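Local coordinates for transcriptional regulator, MerR-family (Cupriavidus metallidurans CH34, PDB 5GPE), which binds lead(II) and probably acts as a DNA-binding transcription regulator of the MerR family that responds to this metal, at residues Q46-C54 with I64-D72. Residues are numbered along the deposited sequence; the frame is centred on the assembly and turned at random.
Sequences QRLLFIRRC and IRQLLNLRD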
loop_
_atom_site.group_PDB
_atom_site.type_symbol
_atom_site.label_atom_id
_atom_site.label_comp_id
_atom_site.label_asym_id
_atom_site.label_seq_id
_atom_site.Cartn_x
_atom_site.Cartn_y
_atom_site.Cartn_z
ATOM N N GLN B 46 -9.582 -26.362 -1.329
ATOM C CA GLN B 46 -10.651 -25.454 -1.752
ATOM C C GLN B 46 -10.626 -24.135 -0.971
ATOM O O GLN B 46 -10.938 -23.073 -1.508
ATOM C CB GLN B 46 -12.029 -26.116 -1.637
ATOM C CG GLN B 46 -12.271 -27.228 -2.659
ATOM C CD GLN B 46 -11.933 -26.800 -4.086
ATOM O OE1 GLN B 46 -12.310 -25.705 -4.526
ATOM N NE2 GLN B 46 -11.183 -27.640 -4.800
ATOM N N ARG B 47 -10.188 -24.188 0.276
ATOM C CA ARG B 47 -10.045 -23.014 1.102
ATOM C C ARG B 47 -8.926 -22.126 0.558
ATOM O O ARG B 47 -9.088 -20.973 0.401
ATOM C CB ARG B 47 -9.729 -23.421 2.513
ATOM C CG ARG B 47 -9.276 -22.304 3.395
ATOM C CD ARG B 47 -10.404 -21.379 3.604
ATOM N NE ARG B 47 -11.582 -21.983 4.172
ATOM C CZ ARG B 47 -11.856 -22.049 5.456
ATOM N NH1 ARG B 47 -11.025 -21.615 6.343
ATOM N NH2 ARG B 47 -12.990 -22.563 5.837
ATOM N N LEU B 48 -7.802 -22.711 0.245
ATOM C CA LEU B 48 -6.675 -21.973 -0.324
ATOM C C LEU B 48 -7.011 -21.310 -1.648
ATOM O O LEU B 48 -6.617 -20.167 -1.892
ATOM C CB LEU B 48 -5.452 -22.875 -0.496
ATOM C CG LEU B 48 -4.710 -23.254 0.785
ATOM C CD1 LEU B 48 -3.656 -24.305 0.492
ATOM C CD2 LEU B 48 -4.108 -21.997 1.399
ATOM N N LEU B 49 -7.773 -22.011 -2.481
ATOM C CA LEU B 49 -8.228 -21.442 -3.736
ATOM C C LEU B 49 -9.172 -20.252 -3.505
ATOM O O LEU B 49 -9.071 -19.249 -4.206
ATOM C CB LEU B 49 -8.877 -22.505 -4.623
ATOM C CG LEU B 49 -7.955 -23.652 -5.054
ATOM C CD1 LEU B 49 -8.724 -24.656 -5.908
ATOM C CD2 LEU B 49 -6.718 -23.172 -5.805
ATOM N N PHE B 50 -10.060 -20.362 -2.519
ATOM C CA PHE B 50 -10.966 -19.272 -2.135
ATOM C C PHE B 50 -10.164 -18.057 -1.691
ATOM O O PHE B 50 -10.409 -16.955 -2.145
ATOM C CB PHE B 50 -11.915 -19.727 -1.001
ATOM C CG PHE B 50 -12.887 -18.669 -0.541
ATOM C CD1 PHE B 50 -12.526 -17.742 0.438
ATOM C CD2 PHE B 50 -14.170 -18.602 -1.070
ATOM C CE1 PHE B 50 -13.427 -16.772 0.859
ATOM C CE2 PHE B 50 -15.068 -17.643 -0.649
ATOM C CZ PHE B 50 -14.697 -16.716 0.308
ATOM N N ILE B 51 -9.186 -18.280 -0.829
ATOM C CA ILE B 51 -8.282 -17.222 -0.353
ATOM C C ILE B 51 -7.531 -16.555 -1.520
ATOM O O ILE B 51 -7.443 -15.326 -1.580
ATOM C CB ILE B 51 -7.266 -17.754 0.688
ATOM C CG1 ILE B 51 -7.997 -18.175 1.972
ATOM C CG2 ILE B 51 -6.220 -16.693 1.039
ATOM C CD1 ILE B 51 -7.172 -19.039 2.887
ATOM N N ARG B 52 -7.008 -17.343 -2.435
ATOM C CA ARG B 52 -6.293 -16.869 -3.593
ATOM C C ARG B 52 -7.165 -15.943 -4.424
ATOM O O ARG B 52 -6.728 -14.928 -4.807
ATOM C CB ARG B 52 -5.770 -18.025 -4.473
ATOM C CG ARG B 52 -5.103 -17.608 -5.778
ATOM C CD ARG B 52 -5.492 -18.499 -6.958
ATOM N NE ARG B 52 -4.694 -19.695 -6.922
ATOM C CZ ARG B 52 -4.797 -20.734 -7.745
ATOM N NH1 ARG B 52 -5.712 -20.755 -8.696
ATOM N NH2 ARG B 52 -3.982 -21.739 -7.593
ATOM N N ARG B 53 -8.399 -16.328 -4.677
ATOM C CA ARG B 53 -9.307 -15.496 -5.493
ATOM C C ARG B 53 -9.654 -14.177 -4.793
ATOM O O ARG B 53 -9.749 -13.131 -5.442
ATOM C CB ARG B 53 -10.571 -16.255 -5.868
ATOM C CG ARG B 53 -10.314 -17.450 -6.791
ATOM C CD ARG B 53 -11.578 -18.248 -7.031
ATOM N NE ARG B 53 -11.261 -19.550 -7.612
ATOM C CZ ARG B 53 -11.451 -20.741 -7.037
ATOM N NH1 ARG B 53 -11.991 -20.870 -5.823
ATOM N NH2 ARG B 53 -11.090 -21.831 -7.702
ATOM N N CYS B 54 -9.842 -14.234 -3.474
ATOM C CA CYS B 54 -10.096 -13.034 -2.690
ATOM C C CYS B 54 -8.920 -12.066 -2.735
ATOM O O CYS B 54 -9.108 -10.853 -2.911
ATOM C CB CYS B 54 -10.397 -13.378 -1.242
ATOM S SG CYS B 54 -11.973 -14.191 -0.971
ATOM N N ILE B 64 -11.113 -11.155 4.306
ATOM C CA ILE B 64 -11.160 -12.582 3.973
ATOM C C ILE B 64 -11.649 -13.407 5.162
ATOM O O ILE B 64 -12.401 -14.354 4.998
ATOM C CB ILE B 64 -9.799 -13.079 3.439
ATOM C CG1 ILE B 64 -9.537 -12.442 2.077
ATOM C CG2 ILE B 64 -9.767 -14.606 3.305
ATOM C CD1 ILE B 64 -8.108 -12.563 1.581
ATOM N N ARG B 65 -11.204 -13.018 6.343
ATOM C CA ARG B 65 -11.583 -13.618 7.602
ATOM C C ARG B 65 -13.130 -13.481 7.723
ATOM O O ARG B 65 -13.805 -14.400 8.016
ATOM C CB ARG B 65 -10.835 -12.978 8.789
ATOM C CG ARG B 65 -10.389 -13.954 9.861
ATOM C CD ARG B 65 -9.190 -13.582 10.794
ATOM N NE ARG B 65 -8.534 -12.346 10.450
ATOM C CZ ARG B 65 -7.236 -12.165 10.310
ATOM N NH1 ARG B 65 -6.404 -13.116 10.537
ATOM N NH2 ARG B 65 -6.778 -11.015 9.934
ATOM N N GLN B 66 -13.631 -12.296 7.461
ATOM C CA GLN B 66 -15.083 -12.000 7.485
ATOM C C GLN B 66 -15.853 -12.855 6.479
ATOM O O GLN B 66 -16.850 -13.481 6.838
ATOM C CB GLN B 66 -15.426 -10.484 7.243
ATOM C CG GLN B 66 -15.153 -9.652 8.484
ATOM C CD GLN B 66 -15.589 -8.192 8.363
ATOM O OE1 GLN B 66 -16.146 -7.761 7.348
ATOM N NE2 GLN B 66 -15.370 -7.436 9.427
ATOM N N LEU B 67 -15.345 -12.936 5.248
ATOM C CA LEU B 67 -15.992 -13.758 4.214
ATOM C C LEU B 67 -15.997 -15.243 4.559
ATOM O O LEU B 67 -17.018 -15.917 4.375
ATOM C CB LEU B 67 -15.332 -13.561 2.849
ATOM C CG LEU B 67 -15.513 -12.182 2.222
ATOM C CD1 LEU B 67 -14.626 -12.080 1.006
ATOM C CD2 LEU B 67 -16.952 -11.933 1.833
ATOM N N LEU B 68 -14.863 -15.743 5.066
ATOM C CA LEU B 68 -14.760 -17.142 5.501
ATOM C C LEU B 68 -15.757 -17.473 6.621
ATOM O O LEU B 68 -16.370 -18.543 6.615
ATOM C CB LEU B 68 -13.327 -17.483 5.938
ATOM C CG LEU B 68 -12.289 -17.589 4.809
ATOM C CD1 LEU B 68 -10.889 -17.687 5.379
ATOM C CD2 LEU B 68 -12.564 -18.783 3.904
ATOM N N ASN B 69 -15.886 -16.574 7.592
ATOM C CA ASN B 69 -16.834 -16.767 8.703
ATOM C C ASN B 69 -18.293 -16.860 8.218
ATOM O O ASN B 69 -19.048 -17.718 8.671
ATOM C CB ASN B 69 -16.680 -15.663 9.761
ATOM C CG ASN B 69 -15.459 -15.868 10.669
ATOM O OD1 ASN B 69 -14.931 -16.978 10.830
ATOM N ND2 ASN B 69 -15.017 -14.783 11.290
ATOM N N LEU B 70 -18.652 -16.022 7.248
ATOM C CA LEU B 70 -19.962 -16.099 6.593
ATOM C C LEU B 70 -20.124 -17.368 5.714
ATOM O O LEU B 70 -21.182 -18.027 5.743
ATOM C CB LEU B 70 -20.200 -14.865 5.749
ATOM C CG LEU B 70 -20.407 -13.614 6.603
ATOM C CD1 LEU B 70 -20.067 -12.353 5.825
ATOM C CD2 LEU B 70 -21.825 -13.569 7.163
ATOM N N ARG B 71 -19.084 -17.736 4.973
ATOM C CA ARG B 71 -19.074 -19.012 4.206
ATOM C C ARG B 71 -19.301 -20.235 5.119
ATOM O O ARG B 71 -19.997 -21.180 4.750
ATOM C CB ARG B 71 -17.757 -19.140 3.418
ATOM C CG ARG B 71 -17.532 -20.420 2.617
ATOM C CD ARG B 71 -16.239 -20.340 1.797
ATOM N NE ARG B 71 -15.463 -21.597 1.759
ATOM C CZ ARG B 71 -15.155 -22.324 0.679
ATOM N NH1 ARG B 71 -15.556 -21.981 -0.546
ATOM N NH2 ARG B 71 -14.428 -23.431 0.836
ATOM N N ASP B 72 -18.699 -20.219 6.299
ATOM C CA ASP B 72 -18.832 -21.308 7.282
ATOM C C ASP B 72 -20.206 -21.362 7.973
ATOM O O ASP B 72 -20.482 -22.344 8.659
ATOM C CB ASP B 72 -17.736 -21.210 8.362
ATOM C CG ASP B 72 -16.314 -21.484 7.819
ATOM O OD1 ASP B 72 -16.157 -22.007 6.697
ATOM O OD2 ASP B 72 -15.337 -21.176 8.541
#
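Arg-47, Phe-50 and Cys-54 of helix 42-56 meet Ile-64, Leu-68 and Arg-71 of helix 61-71 in a helical hairpin of the MerR-type DNA-binding region, the segment axes running at 136° and 10.9 Å apart at closest approach. Near the turn the helices draw together, and the small Cys-54 suits this spot: its CB lies 3.6 Å from Ile-64 CG1, while its SG faces Leu-67 CD1. Phe-50, long and flat enough to span the wider gap, has CG anti to the backbone N (chi1 -180°); its CD1 sits 3.6 Å from Leu-68 CD2, and Leu-67 CB meets the ring edge. Arg-71 suits the ring face by laying its aliphatic CD there, a CH-pi contact 4.1 Å from the centroid, with the charged guanidinium beyond. Bends at chi2 and chi3 bring the Arg-47 guanidinium round to Leu-68 CD2, which covers one face, and to Asp-72. Arg-47 NH2 forms a salt bridge to Asp-72 OD1 (3.3 Å); Arg-47 NH1 donates a hydrogen bond to Leu-26 O. Leu-128 of the second subunit packs on Phe-50 and Cys-54. Arg-47 NE is buried without a partner. As it lies 4.6 Å from Arg-71 NE, the Asp-72 salt bridge probably offsets some of the paired positive charge.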